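Local coordinates for Abbfa_003403 (PDB 4ZXH), which is a four-domain nonribosomal peptide synthetase that probably activates an amino acid, condenses it with a carrier-bound partner and releases the product through its thioesterase domain, at residues 253-258 / 358-363. Residues are numbered along the deposited sequence; the frame is centred on the assembly and turned at random.
Sequences ITLFGL and MFWERL. With PNS (4'-phosphopantetheine), chain B.
F256, in the first turn of helix 255-271, reaches across to strand 356-360 and meets M358 and W360, both of which point toward the helix from the strand. One flank of its ring, CD1 and CE1, does the touching. The terminal methyl of M358, CE, lies 3.5 Å from F256 CE1, carried there by an extended side chain (chi3 171°) that runs past the phenylalanine in the opposite direction. M358 SD stands 5.2 Å from the F256 ring centroid, well off the ring normal, an oblique Met-aromatic contact. W360 approaches the same flank through its methylene, W360 CB being 3.3 Å from F256 CD1. The F256 ring and the five-membered ring of W360 are steeply inclined, their planes 67° apart, while F256 CA sits over one indole face near the rim. At the far end of the indole, L255 crosses at about a right angle, with L255 CD2 3.6 Å from W360 CH2, oblique to the ring. Within the condensation domain this apolar packing joins a helix start to an outermost strand of the four-stranded mixed sheet, whose neighbour is strand 403-411. T254 N-caps this helix, its OG1 accepting from G257 N at 3.2 Å. L324 of helix 313-329 also packs on F256. Between M358 and W360, F359 points away from the helix into the phosphopantetheine pocket, where the terminal sulfur of the cofactor lies at the edge of its ring, near the plane, with F359 CE1 3.3 Å from PNS S44.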
loop_
_atom_site.group_PDB
_atom_site.type_symbol
_atom_site.label_atom_id
_atom_site.label_comp_id
_atom_site.label_asym_id
_atom_site.label_seq_id
_atom_site.Cartn_x
_atom_site.Cartn_y
_atom_site.Cartn_z
ATOM N N ILE A 253 -26.195 24.240 17.802
ATOM C CA ILE A 253 -25.025 23.399 18.031
ATOM C C ILE A 253 -24.201 23.649 19.292
ATOM O O ILE A 253 -24.295 24.691 19.935
ATOM C CB ILE A 253 -24.069 23.549 16.877
ATOM C CG1 ILE A 253 -23.467 24.945 16.931
ATOM C CG2 ILE A 253 -24.800 23.372 15.571
ATOM C CD1 ILE A 253 -22.220 25.085 16.152
ATOM N N THR A 254 -23.367 22.667 19.607
ATOM C CA THR A 254 -22.376 22.770 20.665
ATOM C C THR A 254 -21.061 23.273 20.087
ATOM O O THR A 254 -20.855 23.241 18.870
ATOM C CB THR A 254 -22.143 21.411 21.352
ATOM O OG1 THR A 254 -21.727 20.433 20.378
ATOM C CG2 THR A 254 -23.425 20.943 22.016
ATOM N N LEU A 255 -20.166 23.725 20.953
ATOM C CA LEU A 255 -18.854 24.167 20.505
ATOM C C LEU A 255 -18.085 23.015 19.848
ATOM O O LEU A 255 -17.377 23.209 18.852
ATOM C CB LEU A 255 -18.062 24.743 21.678
ATOM C CG LEU A 255 -16.651 25.235 21.369
ATOM C CD1 LEU A 255 -16.660 26.270 20.236
ATOM C CD2 LEU A 255 -16.031 25.802 22.633
ATOM N N PHE A 256 -18.235 21.815 20.409
ATOM C CA PHE A 256 -17.613 20.626 19.847
ATOM C C PHE A 256 -18.085 20.424 18.433
ATOM O O PHE A 256 -17.290 20.139 17.535
ATOM C CB PHE A 256 -17.930 19.381 20.666
ATOM C CG PHE A 256 -17.581 18.100 19.958
ATOM C CD1 PHE A 256 -16.257 17.768 19.712
ATOM C CD2 PHE A 256 -18.566 17.237 19.522
ATOM C CE1 PHE A 256 -15.920 16.610 19.045
ATOM C CE2 PHE A 256 -18.231 16.066 18.860
ATOM C CZ PHE A 256 -16.902 15.757 18.623
ATOM N N GLY A 257 -19.393 20.573 18.240
ATOM C CA GLY A 257 -19.989 20.409 16.929
ATOM C C GLY A 257 -19.459 21.434 15.948
ATOM O O GLY A 257 -19.247 21.136 14.777
ATOM N N LEU A 258 -19.231 22.650 16.425
ATOM C CA LEU A 258 -18.794 23.718 15.540
ATOM C C LEU A 258 -17.407 23.427 15.004
ATOM O O LEU A 258 -17.147 23.561 13.813
ATOM C CB LEU A 258 -18.809 25.057 16.274
ATOM C CG LEU A 258 -18.546 26.328 15.469
ATOM C CD1 LEU A 258 -19.465 26.399 14.274
ATOM C CD2 LEU A 258 -18.744 27.539 16.360
ATOM N N MET A 358 -10.912 13.279 15.791
ATOM C CA MET A 358 -11.005 14.469 16.591
ATOM C C MET A 358 -11.485 14.155 18.002
ATOM O O MET A 358 -12.573 13.596 18.177
ATOM C CB MET A 358 -11.933 15.479 15.953
ATOM C CG MET A 358 -12.258 16.574 16.940
ATOM S SD MET A 358 -13.179 17.918 16.253
ATOM C CE MET A 358 -13.555 18.781 17.763
ATOM N N PHE A 359 -10.668 14.517 18.995
ATOM C CA PHE A 359 -10.993 14.276 20.404
ATOM C C PHE A 359 -11.310 15.607 21.005
ATOM O O PHE A 359 -10.590 16.576 20.770
ATOM C CB PHE A 359 -9.839 13.647 21.229
ATOM C CG PHE A 359 -9.178 12.449 20.605
ATOM C CD1 PHE A 359 -9.784 11.724 19.597
ATOM C CD2 PHE A 359 -7.932 12.041 21.051
ATOM C CE1 PHE A 359 -9.153 10.623 19.027
ATOM C CE2 PHE A 359 -7.291 10.933 20.491
ATOM C CZ PHE A 359 -7.909 10.220 19.477
ATOM N N TRP A 360 -12.355 15.667 21.808
ATOM C CA TRP A 360 -12.617 16.884 22.555
ATOM C C TRP A 360 -12.765 16.519 24.010
ATOM O O TRP A 360 -13.837 16.097 24.436
ATOM C CB TRP A 360 -13.871 17.584 22.048
ATOM C CG TRP A 360 -14.204 18.817 22.797
ATOM C CD1 TRP A 360 -14.756 18.895 24.041
ATOM C CD2 TRP A 360 -14.028 20.159 22.351
ATOM N NE1 TRP A 360 -14.923 20.206 24.400
ATOM C CE2 TRP A 360 -14.481 21.005 23.376
ATOM C CE3 TRP A 360 -13.535 20.733 21.182
ATOM C CZ2 TRP A 360 -14.450 22.387 23.272
ATOM C CZ3 TRP A 360 -13.502 22.103 21.079
ATOM C CH2 TRP A 360 -13.954 22.916 22.116
ATOM N N GLU A 361 -11.699 16.665 24.782
ATOM C CA GLU A 361 -11.775 16.187 26.145
ATOM C C GLU A 361 -11.647 17.287 27.180
ATOM O O GLU A 361 -10.680 18.048 27.172
ATOM C CB GLU A 361 -10.719 15.124 26.394
ATOM C CG GLU A 361 -11.017 14.313 27.631
ATOM C CD GLU A 361 -10.450 12.916 27.558
ATOM O OE1 GLU A 361 -9.680 12.626 26.609
ATOM O OE2 GLU A 361 -10.796 12.107 28.446
ATOM N N ARG A 362 -12.649 17.365 28.054
ATOM C CA ARG A 362 -12.582 18.202 29.243
ATOM C C ARG A 362 -13.122 17.404 30.435
ATOM O O ARG A 362 -14.290 17.022 30.453
ATOM C CB ARG A 362 -13.363 19.514 29.048
ATOM N N LEU A 363 -12.259 17.123 31.413
ATOM C CA LEU A 363 -12.698 16.485 32.655
ATOM C C LEU A 363 -13.475 17.456 33.532
ATOM O O LEU A 363 -13.225 18.663 33.502
ATOM C CB LEU A 363 -11.511 15.946 33.445
ATOM C CG LEU A 363 -10.645 14.936 32.703
ATOM C CD1 LEU A 363 -9.535 14.407 33.616
ATOM C CD2 LEU A 363 -11.517 13.813 32.136
HETATM O O23 PNS B . -9.351 -5.558 11.652
HETATM P P24 PNS B . -10.074 -6.127 12.845
HETATM O O25 PNS B . -11.363 -6.869 12.614
HETATM O O27 PNS B . -10.396 -4.856 13.785
HETATM C C28 PNS B . -9.351 -3.987 14.209
HETATM C C29 PNS B . -9.936 -2.929 15.129
HETATM C C30 PNS B . -10.599 -3.697 16.274
HETATM C C31 PNS B . -10.967 -2.104 14.358
HETATM C C32 PNS B . -8.816 -1.996 15.611
HETATM O O33 PNS B . -8.022 -1.654 14.464
HETATM C C34 PNS B . -9.391 -0.768 16.292
HETATM O O35 PNS B . -10.076 -0.845 17.312
HETATM N N36 PNS B . -9.130 0.422 15.769
HETATM C C37 PNS B . -9.637 1.655 16.347
HETATM C C38 PNS B . -8.433 2.520 16.718
HETATM C C39 PNS B . -8.757 3.337 17.932
HETATM O O40 PNS B . -9.438 2.873 18.835
HETATM N N41 PNS B . -8.246 4.559 17.910
HETATM C C42 PNS B . -8.361 5.590 18.913
HETATM C C43 PNS B . -7.870 6.808 18.158
HETATM S S44 PNS B . -9.317 7.691 17.557
#